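Local atomic coordinates of ribosome-inactivating protein 3 (Zea mays, PDB entry 2PQJ), a protein that belongs to the plant ribosome-inactivating protein family and is modelled here with adenine bound in a cleft between its sheet and its helices. Residues 41-46 with 68-73; 72-77 with 163-168. All coordinates share one frame; numbering follows the deposited sequence.

Contact 1 (41-46 with 68-73); sequences VLPPEK and IRMDNL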
# COMPACT_ATOMS: atom_id res chain seq x y z
N VAL A 41 -6.99 -7.51 -12.26
CA VAL A 41 -8.00 -6.86 -11.45
C VAL A 41 -8.13 -7.55 -10.08
O VAL A 41 -8.30 -8.77 -10.00
CB VAL A 41 -9.36 -6.85 -12.20
CG1 VAL A 41 -10.35 -5.96 -11.50
CG2 VAL A 41 -9.15 -6.37 -13.61
N LEU A 42 -8.04 -6.77 -9.02
CA LEU A 42 -8.14 -7.30 -7.68
C LEU A 42 -9.46 -7.98 -7.34
O LEU A 42 -10.45 -7.83 -8.04
CB LEU A 42 -7.86 -6.20 -6.67
CG LEU A 42 -6.45 -5.67 -6.76
CD1 LEU A 42 -6.31 -4.50 -5.81
CD2 LEU A 42 -5.45 -6.78 -6.41
N PRO A 43 -9.46 -8.78 -6.26
CA PRO A 43 -10.64 -9.50 -5.80
C PRO A 43 -11.69 -8.47 -5.50
O PRO A 43 -11.36 -7.37 -5.07
CB PRO A 43 -10.17 -10.17 -4.52
CG PRO A 43 -8.73 -10.45 -4.82
CD PRO A 43 -8.27 -9.17 -5.48
N PRO A 44 -12.96 -8.79 -5.74
CA PRO A 44 -14.05 -7.87 -5.48
C PRO A 44 -14.23 -7.65 -4.00
O PRO A 44 -14.07 -8.58 -3.21
CB PRO A 44 -15.24 -8.56 -6.13
CG PRO A 44 -14.90 -9.99 -5.99
CD PRO A 44 -13.46 -10.01 -6.40
N GLU A 45 -14.58 -6.42 -3.63
CA GLU A 45 -14.76 -6.00 -2.24
C GLU A 45 -15.95 -6.63 -1.51
O GLU A 45 -17.01 -6.92 -2.09
CB GLU A 45 -14.88 -4.48 -2.21
CG GLU A 45 -14.63 -3.82 -0.88
CD GLU A 45 -14.68 -2.30 -1.02
OE1 GLU A 45 -14.37 -1.60 -0.04
OE2 GLU A 45 -15.03 -1.82 -2.12
N LYS A 46 -15.77 -6.84 -0.20
CA LYS A 46 -16.78 -7.44 0.65
C LYS A 46 -16.69 -6.77 2.02
O LYS A 46 -15.59 -6.60 2.53
CB LYS A 46 -16.52 -8.95 0.77
CG LYS A 46 -16.52 -9.67 -0.59
CD LYS A 46 -15.67 -10.96 -0.58
CE LYS A 46 -16.25 -12.09 0.31
NZ LYS A 46 -15.49 -13.40 0.18
N ILE A 68 -2.88 -6.66 5.53
CA ILE A 68 -3.39 -5.93 4.39
C ILE A 68 -4.49 -6.73 3.73
O ILE A 68 -4.35 -7.94 3.58
CB ILE A 68 -2.25 -5.68 3.35
CG1 ILE A 68 -1.09 -4.97 4.04
CG2 ILE A 68 -2.78 -4.88 2.15
CD1 ILE A 68 0.16 -4.94 3.23
N ARG A 69 -5.57 -6.07 3.33
CA ARG A 69 -6.67 -6.77 2.64
C ARG A 69 -6.40 -6.75 1.14
O ARG A 69 -6.10 -5.70 0.56
CB ARG A 69 -8.02 -6.11 2.97
CG ARG A 69 -8.07 -4.60 2.77
CD ARG A 69 -9.29 -4.01 3.44
NE ARG A 69 -10.52 -4.63 2.98
CZ ARG A 69 -11.73 -4.41 3.51
NH1 ARG A 69 -11.87 -3.57 4.54
NH2 ARG A 69 -12.79 -5.03 3.00
N MET A 70 -6.51 -7.91 0.51
CA MET A 70 -6.24 -8.05 -0.91
C MET A 70 -7.21 -7.21 -1.73
O MET A 70 -6.81 -6.51 -2.66
CB MET A 70 -6.32 -9.52 -1.33
CG MET A 70 -5.05 -10.31 -1.08
SD MET A 70 -4.94 -11.79 -2.09
CE MET A 70 -4.96 -11.08 -3.74
N ASP A 71 -8.50 -7.29 -1.39
CA ASP A 71 -9.53 -6.68 -2.20
C ASP A 71 -9.17 -5.28 -2.65
O ASP A 71 -9.54 -4.86 -3.76
CB ASP A 71 -10.90 -6.75 -1.50
CG ASP A 71 -10.93 -6.02 -0.19
OD1 ASP A 71 -9.87 -5.57 0.28
OD2 ASP A 71 -12.04 -5.90 0.37
N ASN A 72 -8.43 -4.54 -1.84
CA ASN A 72 -8.06 -3.20 -2.27
C ASN A 72 -6.71 -2.73 -1.78
O ASN A 72 -6.46 -1.53 -1.62
CB ASN A 72 -9.15 -2.19 -1.89
CG ASN A 72 -9.83 -2.53 -0.60
OD1 ASN A 72 -9.20 -2.65 0.44
ND2 ASN A 72 -11.14 -2.69 -0.67
N LEU A 73 -5.83 -3.71 -1.59
CA LEU A 73 -4.47 -3.48 -1.15
C LEU A 73 -4.38 -2.39 -0.10
O LEU A 73 -3.53 -1.52 -0.17
CB LEU A 73 -3.61 -3.16 -2.38
CG LEU A 73 -3.74 -4.28 -3.42
CD1 LEU A 73 -2.69 -4.19 -4.51
CD2 LEU A 73 -3.56 -5.61 -2.70
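Leu42 and Pro43 press against the turn formed by residues 70-73. This is the close-packed half of the contact. Leu42 reaches in with CD1, which lies 3.5 Å from CG of Leu73, and the two leucines cross at about a right angle. CB of Leu42 rests near the carbonyl O of Asp71. The Pro43 ring meets the end of Met70, CG to CE at 4.0 Å, again nearly at right angles. The bend in the Met70 chain at chi3 (61°) turns its methyl to the proline. Next to these apolar pairs, on the side toward Glu45, the backbones touch: CA of Asp71 gives a CH...O contact to O of Pro43, 3.5 Å long. Val27 of helix 16-28 backs both Leu42 and Met70, and Trp196 of helix 196-208 also packs on Leu42.

The other half is polar and looser, and Glu45 and Lys46 there are exposed. Arg69 grips Asp71 side-on in a salt bridge. NE bonds to OD1 and NH2 to OD2, each at 2.9 Å, on the syn lone pairs of the carboxylate. The carboxylate sits tilted 18° from the guanidinium plane. The extended Glu45 chain passes at a slant to Asp71, with CG 3.5 Å from OD2 of Asp71. The carboxylate planes of Glu45 and Asp71 stand perpendicular. O of Lys46 lies at the edge of the Arg69 guanidinium, 3.2 Å from NH2.

The turn is closed by the bond from Leu73 N to Met70 O. It joins antiparallel strands 63-69 and 74-79. Leu73 has positive phi, and with Tyr74 it faces Arg69, so the arrangement is a beta hairpin with a G1 bulge, with the loop before strand 52-58 packed against its turn.

Contact 2 (72-77 with 163-168); sequences NLYLVG and GLRFNT. With ADE (adenine), chain D.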
# COMPACT_ATOMS: atom_id res chain seq x y z
N ASN A 72 -8.43 -4.54 -1.84
CA ASN A 72 -8.06 -3.20 -2.27
C ASN A 72 -6.71 -2.73 -1.78
O ASN A 72 -6.46 -1.53 -1.62
CB ASN A 72 -9.15 -2.19 -1.89
CG ASN A 72 -9.83 -2.53 -0.60
OD1 ASN A 72 -9.20 -2.65 0.44
ND2 ASN A 72 -11.14 -2.69 -0.67
N LEU A 73 -5.83 -3.71 -1.59
CA LEU A 73 -4.47 -3.48 -1.15
C LEU A 73 -4.38 -2.39 -0.10
O LEU A 73 -3.53 -1.52 -0.17
CB LEU A 73 -3.61 -3.16 -2.38
CG LEU A 73 -3.74 -4.28 -3.42
CD1 LEU A 73 -2.69 -4.19 -4.51
CD2 LEU A 73 -3.56 -5.61 -2.70
N TYR A 74 -5.26 -2.48 0.89
CA TYR A 74 -5.34 -1.53 1.99
C TYR A 74 -4.74 -2.12 3.28
O TYR A 74 -4.93 -3.30 3.59
CB TYR A 74 -6.81 -1.20 2.24
CG TYR A 74 -7.10 -0.08 3.20
CD1 TYR A 74 -7.06 1.25 2.79
CD2 TYR A 74 -7.49 -0.34 4.51
CE1 TYR A 74 -7.41 2.30 3.64
CE2 TYR A 74 -7.85 0.69 5.38
CZ TYR A 74 -7.82 2.01 4.94
OH TYR A 74 -8.21 3.05 5.78
N LEU A 75 -3.99 -1.31 4.02
CA LEU A 75 -3.40 -1.74 5.28
C LEU A 75 -4.47 -1.60 6.36
O LEU A 75 -4.90 -0.48 6.67
CB LEU A 75 -2.19 -0.88 5.65
CG LEU A 75 -1.66 -1.06 7.08
CD1 LEU A 75 -1.06 -2.45 7.27
CD2 LEU A 75 -0.63 0.01 7.37
N VAL A 76 -4.90 -2.72 6.93
CA VAL A 76 -5.93 -2.70 7.97
C VAL A 76 -5.32 -2.70 9.37
O VAL A 76 -5.97 -2.30 10.34
CB VAL A 76 -6.90 -3.91 7.79
CG1 VAL A 76 -7.84 -4.03 8.99
CG2 VAL A 76 -7.70 -3.74 6.50
N GLY A 77 -4.06 -3.13 9.49
CA GLY A 77 -3.41 -3.13 10.79
C GLY A 77 -2.09 -3.87 10.84
O GLY A 77 -1.60 -4.36 9.82
N GLY A 163 3.21 0.81 -3.11
CA GLY A 163 4.25 0.18 -3.89
C GLY A 163 3.69 -1.02 -4.63
O GLY A 163 4.09 -1.31 -5.76
N LEU A 164 2.75 -1.71 -3.97
CA LEU A 164 2.09 -2.88 -4.54
C LEU A 164 1.14 -2.47 -5.64
O LEU A 164 1.06 -3.11 -6.69
CB LEU A 164 1.30 -3.64 -3.47
CG LEU A 164 2.09 -4.54 -2.50
CD1 LEU A 164 1.17 -5.11 -1.44
CD2 LEU A 164 2.74 -5.65 -3.28
N ARG A 165 0.43 -1.38 -5.41
CA ARG A 165 -0.52 -0.84 -6.37
C ARG A 165 0.09 -0.15 -7.60
O ARG A 165 -0.30 -0.44 -8.72
CB ARG A 165 -1.44 0.17 -5.69
CG ARG A 165 -2.08 -0.31 -4.43
CD ARG A 165 -2.89 0.83 -3.89
NE ARG A 165 -3.74 0.45 -2.78
CZ ARG A 165 -4.54 1.30 -2.16
NH1 ARG A 165 -4.58 2.56 -2.56
NH2 ARG A 165 -5.31 0.88 -1.17
N PHE A 166 1.07 0.72 -7.36
CA PHE A 166 1.68 1.52 -8.42
C PHE A 166 3.07 1.01 -8.80
O PHE A 166 3.89 0.70 -7.93
CB PHE A 166 1.74 2.99 -8.03
CG PHE A 166 0.39 3.60 -7.74
CD1 PHE A 166 -0.22 3.40 -6.52
CD2 PHE A 166 -0.25 4.37 -8.70
CE1 PHE A 166 -1.46 3.96 -6.25
CE2 PHE A 166 -1.49 4.93 -8.44
CZ PHE A 166 -2.09 4.72 -7.21
N ASN A 167 3.32 0.94 -10.10
CA ASN A 167 4.66 0.72 -10.64
C ASN A 167 5.44 1.99 -10.37
O ASN A 167 6.59 1.97 -9.96
CB ASN A 167 4.62 0.54 -12.15
CG ASN A 167 3.74 -0.62 -12.57
OD1 ASN A 167 3.87 -1.72 -12.04
ND2 ASN A 167 2.86 -0.38 -13.54
N THR A 168 4.76 3.11 -10.60
CA THR A 168 5.34 4.42 -10.42
C THR A 168 5.91 4.58 -9.01
O THR A 168 6.87 5.32 -8.80
CB THR A 168 4.28 5.51 -10.72
OG1 THR A 168 4.90 6.80 -10.73
CG2 THR A 168 3.18 5.49 -9.68
N9 ADE D . -4.24 4.42 1.19
C8 ADE D . -4.56 5.21 2.25
N7 ADE D . -4.43 4.54 3.36
C5 ADE D . -4.00 3.29 3.09
C6 ADE D . -3.70 2.12 3.87
N6 ADE D . -3.80 2.12 5.25
N1 ADE D . -3.30 1.00 3.22
C2 ADE D . -3.20 0.97 1.89
N3 ADE D . -3.48 2.02 1.14
C4 ADE D . -3.89 3.19 1.68
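The Tyr74 ring and the Arg165 guanidinium both turn a face to the bound adenine. C6 of adenine lies 3.6 Å above the plane of the Tyr74 ring, displaced toward the rim. In the plane of that ring, at its edge, is CG2 of Val76, and NH2 of Arg165 also comes near the edge. Adenine N3 lies 3.1 Å above the guanidinium plane of Arg165, again off centre. The guanidinium edge points to the peptide between Leu73 and Tyr74.

Arg165 runs extended from CG to NE, with CG anti to its carbonyl carbon (chi1 -51°). This carries its end from the helix to the backbone of the turn. There NH2 makes weak hydrogen bonds to O of Asn72 (2.7 Å) and O of Leu73 (3.2 Å). NE adds a third weak one to O of Leu73 (3.3 Å). Two carbonyls thus limit the rotation of the guanidinium. The side chains of Leu73 and Arg165 run antiparallel past one another, with CB of Leu73 against NE and CG of Arg165. Leu73 CD1 also meets CB of Leu164, 4.2 Å away.

Leu75 reads the edge of adenine with its backbone. Its N bonds to N1 of adenine, nearly straight at 170°. Adenine N6 returns a weak bond to O of Leu75 at 3.2 Å. Gly108 O is a further hydrogen-bond partner of the base.

The site lies close to the centre of the chain. Strand 74-79, flanked by strands 63-69 and 85-87, supplies Tyr74 and Leu75. Arg165 comes from the last turn of helix 150-165 and also makes a cation-pi contact with Trp196. Phe166 then separates this helix from helix 167-176, while Leu164 packs on Val23 of helix 16-28.

In the fold
Contacts 1 and 2 have centres 10 Å apart and share Asn72 and Leu73. Contact 1 packs the loop 41-46 against the hairpin turn, and contact 2 uses the same turn and the strand after it to line the adenine pocket. The Leu73 side chain, about 6 Å from the adenine, belongs to both. The two strands of the hairpin tie the contacts together. Arg69 N lies 2.9 Å from Tyr74 O, a probable hydrogen bond, and Arg69 CD packs 3.5 Å from Val76 CG2. Trp196 is a further link, since it touches Leu42 and Asn72 and also meets Arg165. The salt-bridged Arg69 stands on the neighbouring strand, beside Tyr74 and Val76.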